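Local coordinates for protein importin subunit beta-1 (Saccharomyces cerevisiae, PDB 5OWU) that carries cargo proteins into the nucleus by pairing with importin alpha, the adaptor that recognises classical nuclear localization signals, at residues 826-831 with 850-855; 99-104 with 117-122. All blocks are in the same frame, centred on the assembly; numbering follows the deposited sequence.

Interaction 1 of 2, residues 826-831 with 850-855; sequences WVIDYI and WAREQQ
HEAT repeat 19, the last of the chain, brings two isoleucines of helix 825-836, Ile828 and Ile831, against Ala851, Arg852 and Gln855 of helix 842-860. The two short segments run nearly antiparallel, at 150°, and their axes come no closer than 10.2 Å. Ile831 fills the inner part. Its CD1 reaches between Ala851 and Gln855, 3.9 Å from Gln855 CB and 4.3 Å from Ala851 CB. The other branch, CG2, lies against the root of the arginine, 3.7 Å from Arg852 CB, where the two side chains meet at about a right angle. Such pairs of antiparallel helices, stacked repeat upon repeat, build the alpha-solenoid of importin beta. On the neighbouring side of the pair lie helices 776-788 and 796-812: Tyr830 packs on Ala787 of the first, and Ala851 on Val803 of the second. Toward the outer part of the contact, Ile828 turns both branches to polar partners. At chi1 -66° its CG1 stands next to the backbone N and CG2 trans to it, so that CG2 comes within 3.4 Å of Arg852 NH1, at an oblique angle to the guanidinium, while CG1 lies 3.5 Å from Gln855 NE2. The arginine leaves its helix extended and then bends at chi2 (55°), which turns its charged end along its own helix toward Gln855 and against Ile828. Gln855 NE2, though beside a hydrocarbon, donates a hydrogen bond to Tyr822 O, so this buried amide is anchored to the chain just before helix 825-836. With an alanine here in place of Ile828, both branches are gone, and the Arg852 guanidinium would probably lose its apolar support and be freer to swing, with a gap opening beside the Gln855 amide.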
loop_
_atom_site.group_PDB
_atom_site.type_symbol
_atom_site.label_atom_id
_atom_site.label_comp_id
_atom_site.label_asym_id
_atom_site.label_seq_id
_atom_site.Cartn_x
_atom_site.Cartn_y
_atom_site.Cartn_z
ATOM N N TRP A 826 17.922 22.409 14.130
ATOM C CA TRP A 826 17.178 21.579 13.189
ATOM C C TRP A 826 16.858 22.344 11.908
ATOM O O TRP A 826 16.848 21.751 10.825
ATOM C CB TRP A 826 15.909 21.021 13.845
ATOM C CG TRP A 826 14.779 21.993 14.025
ATOM C CD1 TRP A 826 14.462 22.677 15.158
ATOM C CD2 TRP A 826 13.802 22.368 13.041
ATOM N NE1 TRP A 826 13.355 23.463 14.945
ATOM C CE2 TRP A 826 12.929 23.292 13.654
ATOM C CE3 TRP A 826 13.583 22.017 11.705
ATOM C CZ2 TRP A 826 11.857 23.871 12.977
ATOM C CZ3 TRP A 826 12.514 22.596 11.031
ATOM C CH2 TRP A 826 11.666 23.513 11.671
ATOM N N VAL A 827 16.644 23.659 11.997
ATOM C CA VAL A 827 16.413 24.454 10.789
ATOM C C VAL A 827 17.670 24.483 9.926
ATOM O O VAL A 827 17.631 24.168 8.730
ATOM C CB VAL A 827 15.948 25.875 11.161
ATOM C CG1 VAL A 827 15.774 26.747 9.912
ATOM C CG2 VAL A 827 14.649 25.816 11.938
ATOM N N ILE A 828 18.802 24.866 10.518
ATOM C CA ILE A 828 20.062 24.922 9.777
ATOM C C ILE A 828 20.367 23.567 9.146
ATOM O O ILE A 828 20.651 23.463 7.943
ATOM C CB ILE A 828 21.199 25.382 10.709
ATOM C CG1 ILE A 828 20.962 26.830 11.166
ATOM C CG2 ILE A 828 22.561 25.242 10.026
ATOM C CD1 ILE A 828 21.578 27.171 12.520
ATOM N N ASP A 829 20.310 22.506 9.954
ATOM C CA ASP A 829 20.605 21.166 9.456
ATOM C C ASP A 829 19.666 20.776 8.322
ATOM O O ASP A 829 20.095 20.160 7.341
ATOM C CB ASP A 829 20.513 20.155 10.598
ATOM C CG ASP A 829 21.570 20.381 11.666
ATOM O OD1 ASP A 829 22.544 21.116 11.396
ATOM O OD2 ASP A 829 21.430 19.816 12.772
ATOM N N TYR A 830 18.380 21.116 8.438
ATOM C CA TYR A 830 17.429 20.771 7.384
ATOM C C TYR A 830 17.747 21.515 6.092
ATOM O O TYR A 830 17.749 20.920 5.006
ATOM C CB TYR A 830 16.005 21.081 7.843
ATOM C CG TYR A 830 14.955 20.740 6.811
ATOM C CD1 TYR A 830 14.864 19.458 6.289
ATOM C CD2 TYR A 830 14.049 21.695 6.367
ATOM C CE1 TYR A 830 13.912 19.137 5.352
ATOM C CE2 TYR A 830 13.090 21.383 5.428
ATOM C CZ TYR A 830 13.025 20.101 4.926
ATOM O OH TYR A 830 12.076 19.776 3.993
ATOM N N ILE A 831 18.019 22.816 6.192
ATOM C CA ILE A 831 18.431 23.584 5.023
ATOM C C ILE A 831 19.635 22.929 4.363
ATOM O O ILE A 831 19.702 22.814 3.134
ATOM C CB ILE A 831 18.727 25.043 5.420
ATOM C CG1 ILE A 831 17.435 25.730 5.882
ATOM C CG2 ILE A 831 19.355 25.804 4.251
ATOM C CD1 ILE A 831 17.631 27.130 6.446
ATOM N N TRP A 850 18.313 29.851 -1.362
ATOM C CA TRP A 850 17.530 31.020 -0.969
ATOM C C TRP A 850 17.217 30.989 0.526
ATOM O O TRP A 850 17.409 31.983 1.244
ATOM C CB TRP A 850 16.255 31.075 -1.817
ATOM C CG TRP A 850 15.117 31.899 -1.264
ATOM C CD1 TRP A 850 13.929 31.426 -0.777
ATOM C CD2 TRP A 850 15.049 33.327 -1.165
ATOM N NE1 TRP A 850 13.132 32.471 -0.372
ATOM C CE2 TRP A 850 13.794 33.648 -0.600
ATOM C CE3 TRP A 850 15.925 34.367 -1.495
ATOM C CZ2 TRP A 850 13.398 34.964 -0.355
ATOM C CZ3 TRP A 850 15.528 35.673 -1.251
ATOM C CH2 TRP A 850 14.277 35.958 -0.686
ATOM N N ALA A 851 16.770 29.832 1.020
ATOM C CA ALA A 851 16.441 29.696 2.436
ATOM C C ALA A 851 17.659 29.927 3.320
ATOM O O ALA A 851 17.543 30.499 4.410
ATOM C CB ALA A 851 15.855 28.312 2.704
ATOM N N ARG A 852 18.833 29.467 2.881
ATOM C CA ARG A 852 20.052 29.651 3.663
ATOM C C ARG A 852 20.434 31.123 3.733
ATOM O O ARG A 852 20.757 31.645 4.808
ATOM C CB ARG A 852 21.188 28.823 3.052
ATOM C CG ARG A 852 22.498 28.875 3.821
ATOM C CD ARG A 852 22.303 28.468 5.267
ATOM N NE ARG A 852 23.567 28.187 5.937
ATOM C CZ ARG A 852 23.680 27.943 7.238
ATOM N NH1 ARG A 852 22.604 27.953 8.014
ATOM N NH2 ARG A 852 24.869 27.693 7.766
ATOM N N GLU A 853 20.395 31.812 2.589
ATOM C CA GLU A 853 20.627 33.252 2.581
ATOM C C GLU A 853 19.712 33.952 3.578
ATOM O O GLU A 853 20.172 34.711 4.442
ATOM C CB GLU A 853 20.406 33.808 1.174
ATOM C CG GLU A 853 21.320 33.214 0.115
ATOM C CD GLU A 853 20.882 33.570 -1.293
ATOM O OE1 GLU A 853 20.115 34.543 -1.452
ATOM O OE2 GLU A 853 21.298 32.868 -2.239
ATOM N N GLN A 854 18.405 33.690 3.487
ATOM C CA GLN A 854 17.467 34.410 4.346
ATOM C C GLN A 854 17.654 34.044 5.814
ATOM O O GLN A 854 17.548 34.907 6.690
ATOM C CB GLN A 854 16.034 34.143 3.893
ATOM C CG GLN A 854 15.705 34.765 2.553
ATOM C CD GLN A 854 15.922 36.268 2.553
ATOM O OE1 GLN A 854 15.527 36.963 3.490
ATOM N NE2 GLN A 854 16.576 36.771 1.515
ATOM N N GLN A 855 17.933 32.774 6.104
ATOM C CA GLN A 855 18.151 32.351 7.483
ATOM C C GLN A 855 19.362 33.055 8.090
ATOM O O GLN A 855 19.292 33.595 9.204
ATOM C CB GLN A 855 18.325 30.831 7.529
ATOM C CG GLN A 855 18.685 30.273 8.901
ATOM C CD GLN A 855 20.169 29.975 9.052
ATOM O OE1 GLN A 855 20.831 29.550 8.105
ATOM N NE2 GLN A 855 20.694 30.196 10.248
#

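Interaction 2 of 2, residues 99-104 with 117-122; sequences NALTAL and QLIAAI
Ala100 O accepts the helical hydrogen bond of Leu104 N at 2.9 Å, and the same carbonyl oxygen is touched from across the contact by the methyl end of Ile119, whose CD1 lies 3.7 Å away. That methyl group is the centre of the contact. With CG1 beside the backbone N (chi1 -71°) and the chain then extended, it reaches Ala100, Leu101 and Leu104, which line one side of helix 90-104. Ile119 CD1 sits 3.8 Å from Leu104 CB, the leucine passing across it at about a right angle. Leu101 CD2 meets Ile119 CD1 at 4.1 Å, likewise crosswise. The small side chain of Ala100 is consistent with the close approach of the axes: its single methyl, CB, rests 3.7 Å from Ile119 CG1 and is met by Leu118 CD2 at 4.0 Å, so it touches two successive residues of helix 109-126. The axes of the segments approach to 9.6 Å, with 143° between their directions. Beyond the pair, Leu118 packs on Leu65 of helix 55-67, Leu104 on Ala154 of helix 149-165, and Ile119 also touches Trp132. An antiparallel helical hairpin sealed by small and branched aliphatic side chains, with further helices of the solenoid packed around it, is typical of a HEAT repeat, here repeat 3.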
loop_
_atom_site.group_PDB
_atom_site.type_symbol
_atom_site.label_atom_id
_atom_site.label_comp_id
_atom_site.label_asym_id
_atom_site.label_seq_id
_atom_site.Cartn_x
_atom_site.Cartn_y
_atom_site.Cartn_z
ATOM N N ASN A 99 -15.888 -17.071 33.542
ATOM C CA ASN A 99 -16.858 -17.514 32.542
ATOM C C ASN A 99 -16.209 -17.659 31.171
ATOM O O ASN A 99 -16.476 -18.627 30.444
ATOM C CB ASN A 99 -18.032 -16.536 32.479
ATOM C CG ASN A 99 -18.935 -16.628 33.699
ATOM O OD1 ASN A 99 -18.847 -17.575 34.481
ATOM N ND2 ASN A 99 -19.810 -15.646 33.863
ATOM N N ALA A 100 -15.349 -16.707 30.802
ATOM C CA ALA A 100 -14.632 -16.800 29.537
ATOM C C ALA A 100 -13.765 -18.051 29.487
ATOM O O ALA A 100 -13.735 -18.758 28.473
ATOM C CB ALA A 100 -13.772 -15.556 29.336
ATOM N N LEU A 101 -13.048 -18.341 30.574
ATOM C CA LEU A 101 -12.224 -19.546 30.613
ATOM C C LEU A 101 -13.081 -20.801 30.547
ATOM O O LEU A 101 -12.669 -21.800 29.951
ATOM C CB LEU A 101 -11.362 -19.553 31.876
ATOM C CG LEU A 101 -10.127 -18.647 31.849
ATOM C CD1 LEU A 101 -9.584 -18.443 33.254
ATOM C CD2 LEU A 101 -9.055 -19.231 30.937
ATOM N N THR A 102 -14.275 -20.768 31.140
ATOM C CA THR A 102 -15.190 -21.894 31.001
ATOM C C THR A 102 -15.557 -22.106 29.541
ATOM O O THR A 102 -15.529 -23.234 29.037
ATOM C CB THR A 102 -16.446 -21.664 31.841
ATOM O OG1 THR A 102 -16.110 -21.716 33.233
ATOM C CG2 THR A 102 -17.516 -22.721 31.534
ATOM N N ALA A 103 -15.892 -21.025 28.838
ATOM C CA ALA A 103 -16.275 -21.155 27.438
ATOM C C ALA A 103 -15.093 -21.579 26.567
ATOM O O ALA A 103 -15.289 -22.230 25.533
ATOM C CB ALA A 103 -16.866 -19.836 26.943
ATOM N N LEU A 104 -13.864 -21.245 26.975
ATOM C CA LEU A 104 -12.701 -21.551 26.147
ATOM C C LEU A 104 -12.587 -23.046 25.877
ATOM O O LEU A 104 -12.173 -23.456 24.784
ATOM C CB LEU A 104 -11.428 -21.044 26.814
ATOM C CG LEU A 104 -10.159 -21.247 25.985
ATOM C CD1 LEU A 104 -10.160 -20.348 24.761
ATOM C CD2 LEU A 104 -8.927 -21.006 26.839
ATOM N N GLN A 117 -11.133 -14.994 21.707
ATOM C CA GLN A 117 -11.001 -13.577 21.380
ATOM C C GLN A 117 -11.283 -12.693 22.595
ATOM O O GLN A 117 -10.602 -11.676 22.805
ATOM C CB GLN A 117 -11.934 -13.223 20.226
ATOM C CG GLN A 117 -11.637 -13.955 18.937
ATOM C CD GLN A 117 -12.434 -13.413 17.766
ATOM O OE1 GLN A 117 -12.350 -12.232 17.435
ATOM N NE2 GLN A 117 -13.208 -14.280 17.129
ATOM N N LEU A 118 -12.278 -13.065 23.409
ATOM C CA LEU A 118 -12.592 -12.289 24.609
ATOM C C LEU A 118 -11.453 -12.351 25.621
ATOM O O LEU A 118 -11.033 -11.322 26.176
ATOM C CB LEU A 118 -13.895 -12.805 25.233
ATOM C CG LEU A 118 -14.343 -12.154 26.549
ATOM C CD1 LEU A 118 -14.587 -10.688 26.337
ATOM C CD2 LEU A 118 -15.586 -12.821 27.082
ATOM N N ILE A 119 -10.955 -13.562 25.885
ATOM C CA ILE A 119 -9.800 -13.731 26.758
ATOM C C ILE A 119 -8.644 -12.882 26.259
ATOM O O ILE A 119 -7.976 -12.199 27.040
ATOM C CB ILE A 119 -9.411 -15.218 26.851
ATOM C CG1 ILE A 119 -10.465 -15.983 27.654
ATOM C CG2 ILE A 119 -8.027 -15.383 27.480
ATOM C CD1 ILE A 119 -10.374 -17.485 27.505
ATOM N N ALA A 120 -8.400 -12.899 24.946
ATOM C CA ALA A 120 -7.311 -12.109 24.384
ATOM C C ALA A 120 -7.485 -10.627 24.692
ATOM O O ALA A 120 -6.517 -9.945 25.039
ATOM C CB ALA A 120 -7.218 -12.328 22.874
ATOM N N ALA A 121 -8.709 -10.105 24.552
ATOM C CA ALA A 121 -8.940 -8.680 24.809
ATOM C C ALA A 121 -8.674 -8.321 26.272
ATOM O O ALA A 121 -7.993 -7.325 26.584
ATOM C CB ALA A 121 -10.375 -8.315 24.427
ATOM N N ILE A 122 -9.207 -9.129 27.189
ATOM C CA ILE A 122 -8.994 -8.856 28.605
ATOM C C ILE A 122 -7.509 -8.941 28.934
ATOM O O ILE A 122 -6.957 -8.072 29.615
ATOM C CB ILE A 122 -9.826 -9.820 29.470
ATOM C CG1 ILE A 122 -11.324 -9.573 29.251
ATOM C CG2 ILE A 122 -9.481 -9.654 30.954
ATOM C CD1 ILE A 122 -12.202 -10.712 29.732
#

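Overall arrangement
Both interactions join the two antiparallel helices of a single HEAT repeat, interaction 1 in repeat 19 and interaction 2 in repeat 3, toward the two ends of the solenoid. Their centres are 57 Å apart and their nearest atoms about 39 Å, so they share no element and do not touch. Each is mostly buried and each rests on isoleucine, but the chemistry differs. Between residues 99-104 and 117-122 the side chains that meet are all aliphatic. In 826-831 with 850-855 the aliphatic part gives way to a margin where the partly exposed Arg852 and the buried Gln855 amide lie on Ile828, and the helix axes stand slightly farther apart.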